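Local structure of minor fimbrium subunit Mfa5 (Porphyromonas gingivalis ATCC 33277, 6TO1) at residues Thr123-Ser135 with Glu168-His182. The protein serves as an accessory subunit of the minor fimbriae, filamentous surface pili that mediate biofilm formation and adhesion to host cells and other oral bacteria. Residues are numbered along the deposited sequence; the frame is centred on the assembly and turned at random.
Sequences TVPVDVVMVIDQS and EGVRIALVSYDHEPH. With MG (magnesium ion), chain B.
One face of the Tyr177 ring is covered by Asp133, whose CA sits 3.9 Å from the ring centroid and 23° off the normal, a CH-pi contact. Val131 reaches the same ring obliquely, CG1 to CD2 at 3.8 Å, and Tyr177 OH goes on to a hydrogen bond with Thr209. Tyr177 CG lies between the backbone N and the carbonyl carbon (chi1 68°), which lets the ring lean over Asp133. At the opposite end of the strands, Asp127 meets the edge of the Arg171 guanidinium side-on: NE bonds OD1 at 3.0 Å and NH2 bonds OD2 at 2.9 Å. Both oxygens lie near the guanidinium plane, yet the carboxylate is turned 39° against it; Ser223 also bonds OD2. On the Gln134 amide, NE2 donates in plane to Asp178 OD2 (3.0 Å), which His182 NE2 grips as well, so two donors fix that carboxylate oxygen. Water 4 joins Gln134 OE1 to Ser176 OG.

Between these polar ends, backbone bonds alternate in parallel register, as in Val175 N to Met130 O at 2.8 Å. Val129, Val131, Ala173 and Val175 face helix 209-220, whereas Ile172 and Leu174 face helix 191-199; Ile132 CD1 meets Leu174 CD1 at 4.1 Å on that second side.

At the C-terminal end of strand 126-133, Asp133 OD1 accepts from Ser135 N, an Asx turn, and also from Ser135 OG through its syn lone pair. Ser135 OG binds the magnesium at 2.1 Å, together with Ser137 and Thr207, while Asp133 OD2 takes a bond from the metal-bound water 3. Helix 143-160 links the two parallel strands in a beta-alpha-beta crossover. Asp133, Ser135 and Ser137 form the DxSxS motif, and with Thr207 as further ligand they mark the MIDAS of von Willebrand factor type A domains.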
loop_
_atom_site.group_PDB
_atom_site.type_symbol
_atom_site.label_atom_id
_atom_site.label_comp_id
_atom_site.label_asym_id
_atom_site.label_seq_id
_atom_site.Cartn_x
_atom_site.Cartn_y
_atom_site.Cartn_z
ATOM N N THR A 123 -0.289 6.675 4.560
ATOM C CA THR A 123 -0.271 7.022 5.981
ATOM C C THR A 123 -1.715 7.232 6.434
ATOM O O THR A 123 -2.468 7.984 5.810
ATOM C CB THR A 123 0.576 8.277 6.203
ATOM O OG1 THR A 123 1.932 8.005 5.805
ATOM C CG2 THR A 123 0.566 8.683 7.647
ATOM N N VAL A 124 -2.115 6.524 7.473
ATOM C CA VAL A 124 -3.503 6.576 7.937
ATOM C C VAL A 124 -3.701 7.892 8.689
ATOM O O VAL A 124 -2.977 8.130 9.653
ATOM C CB VAL A 124 -3.820 5.363 8.817
ATOM C CG1 VAL A 124 -5.234 5.473 9.396
ATOM C CG2 VAL A 124 -3.658 4.062 8.033
ATOM N N PRO A 125 -4.636 8.762 8.301
ATOM C CA PRO A 125 -4.799 10.031 9.041
ATOM C C PRO A 125 -5.154 9.810 10.506
ATOM O O PRO A 125 -5.962 8.943 10.860
ATOM C CB PRO A 125 -5.925 10.755 8.291
ATOM C CG PRO A 125 -5.793 10.210 6.860
ATOM C CD PRO A 125 -5.465 8.742 7.075
ATOM N N VAL A 126 -4.518 10.592 11.360
ATOM C CA VAL A 126 -4.673 10.439 12.802
ATOM C C VAL A 126 -4.686 11.831 13.406
ATOM O O VAL A 126 -3.842 12.671 13.072
ATOM C CB VAL A 126 -3.555 9.577 13.416
ATOM C CG1 VAL A 126 -2.167 10.041 12.919
ATOM C CG2 VAL A 126 -3.618 9.583 14.948
ATOM N N ASP A 127 -5.672 12.091 14.253
ATOM C CA ASP A 127 -5.773 13.343 14.980
ATOM C C ASP A 127 -5.601 13.047 16.463
ATOM O O ASP A 127 -6.110 12.038 16.962
ATOM C CB ASP A 127 -7.122 14.037 14.741
ATOM C CG ASP A 127 -7.165 14.806 13.433
ATOM O OD1 ASP A 127 -6.094 15.200 12.922
ATOM O OD2 ASP A 127 -8.289 15.020 12.921
ATOM N N VAL A 128 -4.880 13.928 17.150
ATOM C CA VAL A 128 -4.513 13.771 18.557
ATOM C C VAL A 128 -4.895 15.041 19.289
ATOM O O VAL A 128 -4.607 16.142 18.806
ATOM C CB VAL A 128 -3.001 13.517 18.726
ATOM C CG1 VAL A 128 -2.626 13.388 20.192
ATOM C CG2 VAL A 128 -2.575 12.312 17.905
ATOM N N VAL A 129 -5.529 14.897 20.449
ATOM C CA VAL A 129 -5.739 16.021 21.349
ATOM C C VAL A 129 -4.963 15.744 22.621
ATOM O O VAL A 129 -5.243 14.766 23.328
ATOM C CB VAL A 129 -7.218 16.271 21.701
ATOM C CG1 VAL A 129 -7.289 17.558 22.561
ATOM C CG2 VAL A 129 -8.073 16.381 20.469
ATOM N N MET A 130 -3.993 16.599 22.917
ATOM C CA MET A 130 -3.244 16.518 24.155
ATOM C C MET A 130 -3.941 17.383 25.192
ATOM O O MET A 130 -4.341 18.516 24.895
ATOM C CB MET A 130 -1.810 16.995 23.949
ATOM C CG MET A 130 -0.996 16.112 23.028
ATOM S SD MET A 130 0.647 16.806 22.759
ATOM C CE MET A 130 1.423 16.583 24.360
ATOM N N VAL A 131 -4.076 16.843 26.406
ATOM C CA VAL A 131 -4.792 17.498 27.524
ATOM C C VAL A 131 -3.860 17.497 28.732
ATOM O O VAL A 131 -3.552 16.421 29.282
ATOM C CB VAL A 131 -6.106 16.762 27.853
ATOM C CG1 VAL A 131 -6.900 17.485 28.917
ATOM C CG2 VAL A 131 -6.911 16.559 26.577
ATOM N N ILE A 132 -3.450 18.686 29.185
ATOM C CA ILE A 132 -2.429 18.802 30.225
ATOM C C ILE A 132 -3.004 19.491 31.461
ATOM O O ILE A 132 -3.516 20.610 31.384
ATOM C CB ILE A 132 -1.165 19.534 29.725
ATOM C CG1 ILE A 132 -0.698 18.932 28.391
ATOM C CG2 ILE A 132 -0.035 19.452 30.773
ATOM C CD1 ILE A 132 0.624 19.488 27.865
ATOM N N ASP A 133 -2.878 18.804 32.603
ATOM C CA ASP A 133 -3.184 19.286 33.952
ATOM C C ASP A 133 -2.172 20.349 34.361
ATOM O O ASP A 133 -0.986 20.042 34.485
ATOM C CB ASP A 133 -3.110 18.041 34.829
ATOM C CG ASP A 133 -3.447 18.261 36.280
ATOM O OD1 ASP A 133 -3.533 19.403 36.778
ATOM O OD2 ASP A 133 -3.602 17.216 36.944
ATOM N N GLN A 134 -2.612 21.606 34.510
ATOM C CA GLN A 134 -1.778 22.662 35.095
ATOM C C GLN A 134 -2.337 23.126 36.441
ATOM O O GLN A 134 -2.255 24.311 36.794
ATOM C CB GLN A 134 -1.606 23.851 34.127
ATOM C CG GLN A 134 -2.842 24.623 33.763
ATOM C CD GLN A 134 -2.528 25.964 33.055
ATOM O OE1 GLN A 134 -1.489 26.126 32.419
ATOM N NE2 GLN A 134 -3.432 26.917 33.181
ATOM N N SER A 135 -2.930 22.204 37.196
ATOM C CA SER A 135 -3.506 22.534 38.495
ATOM C C SER A 135 -2.401 22.765 39.518
ATOM O O SER A 135 -1.249 22.412 39.308
ATOM C CB SER A 135 -4.439 21.414 38.973
ATOM O OG SER A 135 -3.692 20.245 39.253
ATOM N N GLU A 168 3.055 14.123 7.203
ATOM C CA GLU A 168 1.877 13.539 6.581
ATOM C C GLU A 168 0.959 12.916 7.635
ATOM O O GLU A 168 1.414 12.189 8.524
ATOM C CB GLU A 168 2.299 12.472 5.567
ATOM C CG GLU A 168 2.025 12.840 4.116
ATOM C CD GLU A 168 2.552 11.800 3.136
ATOM O OE1 GLU A 168 1.959 10.702 3.057
ATOM O OE2 GLU A 168 3.559 12.083 2.449
ATOM N N GLY A 169 -0.330 13.215 7.536
ATOM C CA GLY A 169 -1.349 12.447 8.207
ATOM C C GLY A 169 -1.674 12.832 9.634
ATOM O O GLY A 169 -2.758 12.476 10.107
ATOM N N VAL A 170 -0.787 13.536 10.332
ATOM C CA VAL A 170 -0.895 13.741 11.775
ATOM C C VAL A 170 -1.264 15.194 12.038
ATOM O O VAL A 170 -0.657 16.087 11.454
ATOM C CB VAL A 170 0.426 13.406 12.491
ATOM C CG1 VAL A 170 0.296 13.678 14.022
ATOM C CG2 VAL A 170 0.850 11.986 12.216
ATOM N N ARG A 171 -2.249 15.435 12.929
ATOM C CA ARG A 171 -2.463 16.756 13.504
ATOM C C ARG A 171 -2.585 16.649 15.026
ATOM O O ARG A 171 -3.019 15.622 15.558
ATOM C CB ARG A 171 -3.730 17.456 12.964
ATOM C CG ARG A 171 -3.744 17.687 11.456
ATOM C CD ARG A 171 -4.998 18.437 11.019
ATOM N NE ARG A 171 -6.223 17.791 11.487
ATOM C CZ ARG A 171 -7.418 18.374 11.455
ATOM N NH1 ARG A 171 -7.543 19.597 10.963
ATOM N NH2 ARG A 171 -8.482 17.751 11.922
ATOM N N ILE A 172 -2.220 17.720 15.721
ATOM C CA ILE A 172 -2.271 17.762 17.179
ATOM C C ILE A 172 -3.005 19.023 17.604
ATOM O O ILE A 172 -2.703 20.114 17.115
ATOM C CB ILE A 172 -0.869 17.731 17.814
ATOM C CG1 ILE A 172 -0.093 16.467 17.463
ATOM C CG2 ILE A 172 -0.990 17.772 19.349
ATOM C CD1 ILE A 172 1.351 16.479 17.970
ATOM N N ALA A 173 -3.962 18.875 18.515
ATOM C CA ALA A 173 -4.609 19.969 19.219
ATOM C C ALA A 173 -4.199 19.915 20.692
ATOM O O ALA A 173 -3.696 18.895 21.189
ATOM C CB ALA A 173 -6.130 19.891 19.090
ATOM N N LEU A 174 -4.389 21.042 21.379
ATOM C CA LEU A 174 -3.843 21.190 22.717
ATOM C C LEU A 174 -4.825 21.868 23.655
ATOM O O LEU A 174 -5.333 22.956 23.363
ATOM C CB LEU A 174 -2.524 21.976 22.666
ATOM C CG LEU A 174 -1.817 22.156 24.005
ATOM C CD1 LEU A 174 -1.358 20.810 24.585
ATOM C CD2 LEU A 174 -0.641 23.144 23.839
ATOM N N VAL A 175 -5.070 21.195 24.782
ATOM C CA VAL A 175 -5.901 21.667 25.877
ATOM C C VAL A 175 -5.072 21.676 27.168
ATOM O O VAL A 175 -4.326 20.735 27.449
ATOM C CB VAL A 175 -7.141 20.756 26.056
ATOM C CG1 VAL A 175 -7.927 21.179 27.299
ATOM C CG2 VAL A 175 -8.045 20.779 24.827
ATOM N N SER A 176 -5.219 22.721 27.971
ATOM C CA SER A 176 -4.726 22.700 29.340
ATOM C C SER A 176 -5.932 22.891 30.252
ATOM O O SER A 176 -7.009 23.311 29.815
ATOM C CB SER A 176 -3.676 23.778 29.603
ATOM O OG SER A 176 -4.265 25.065 29.590
ATOM N N TYR A 177 -5.765 22.556 31.530
ATOM C CA TYR A 177 -6.856 22.802 32.428
ATOM C C TYR A 177 -6.362 22.985 33.853
ATOM O O TYR A 177 -5.333 22.442 34.270
ATOM C CB TYR A 177 -7.919 21.682 32.390
ATOM C CG TYR A 177 -7.456 20.353 32.946
ATOM C CD1 TYR A 177 -7.691 20.005 34.267
ATOM C CD2 TYR A 177 -6.810 19.431 32.145
ATOM C CE1 TYR A 177 -7.285 18.795 34.769
ATOM C CE2 TYR A 177 -6.399 18.231 32.645
ATOM C CZ TYR A 177 -6.643 17.907 33.958
ATOM O OH TYR A 177 -6.239 16.677 34.447
ATOM N N ASP A 178 -7.133 23.772 34.578
ATOM C CA ASP A 178 -7.027 23.914 36.024
ATOM C C ASP A 178 -8.455 23.795 36.563
ATOM O O ASP A 178 -9.082 22.727 36.452
ATOM C CB ASP A 178 -6.348 25.228 36.410
ATOM C CG ASP A 178 -6.826 26.418 35.599
ATOM O OD1 ASP A 178 -7.936 26.930 35.883
ATOM O OD2 ASP A 178 -6.068 26.840 34.665
ATOM N N HIS A 179 -8.987 24.852 37.175
ATOM C CA HIS A 179 -10.392 24.788 37.557
ATOM C C HIS A 179 -11.324 24.955 36.366
ATOM O O HIS A 179 -12.534 24.786 36.523
ATOM C CB HIS A 179 -10.745 25.825 38.645
ATOM C CG HIS A 179 -10.402 27.235 38.291
ATOM N ND1 HIS A 179 -9.186 27.794 38.619
ATOM C CD2 HIS A 179 -11.099 28.193 37.634
ATOM C CE1 HIS A 179 -9.155 29.046 38.195
ATOM N NE2 HIS A 179 -10.303 29.311 37.594
ATOM N N GLU A 180 -10.793 25.241 35.179
ATOM C CA GLU A 180 -11.553 25.278 33.938
ATOM C C GLU A 180 -10.604 24.887 32.808
ATOM O O GLU A 180 -9.382 25.010 32.949
ATOM C CB GLU A 180 -12.152 26.677 33.699
ATOM C CG GLU A 180 -11.059 27.669 33.485
ATOM C CD GLU A 180 -11.498 29.108 33.536
ATOM O OE1 GLU A 180 -12.698 29.383 33.363
ATOM O OE2 GLU A 180 -10.607 29.963 33.738
ATOM N N PRO A 181 -11.120 24.395 31.696
ATOM C CA PRO A 181 -10.243 24.020 30.587
ATOM C C PRO A 181 -9.933 25.230 29.716
ATOM O O PRO A 181 -10.678 26.222 29.685
ATOM C CB PRO A 181 -11.084 22.972 29.836
ATOM C CG PRO A 181 -12.504 23.447 30.035
ATOM C CD PRO A 181 -12.524 23.996 31.457
ATOM N N HIS A 182 -8.826 25.114 28.989
ATOM C CA HIS A 182 -8.356 26.160 28.091
ATOM C C HIS A 182 -8.002 25.583 26.729
ATOM O O HIS A 182 -7.203 24.651 26.647
ATOM C CB HIS A 182 -7.110 26.840 28.633
ATOM C CG HIS A 182 -7.249 27.296 30.048
ATOM N ND1 HIS A 182 -8.041 28.370 30.400
ATOM C CD2 HIS A 182 -6.682 26.848 31.195
ATOM C CE1 HIS A 182 -7.966 28.555 31.708
ATOM N NE2 HIS A 182 -7.162 27.638 32.215
HETATM MG MG MG B . -4.352 19.039 40.816
HETATM O O HOH W 1 -0.592 8.811 2.688
HETATM O O HOH W 2 -4.869 14.247 10.616
HETATM O O HOH W 3 -4.035 17.437 39.607
HETATM O O HOH W 4 -2.260 27.015 29.846
HETATM O O HOH W 5 -5.035 17.626 42.215
#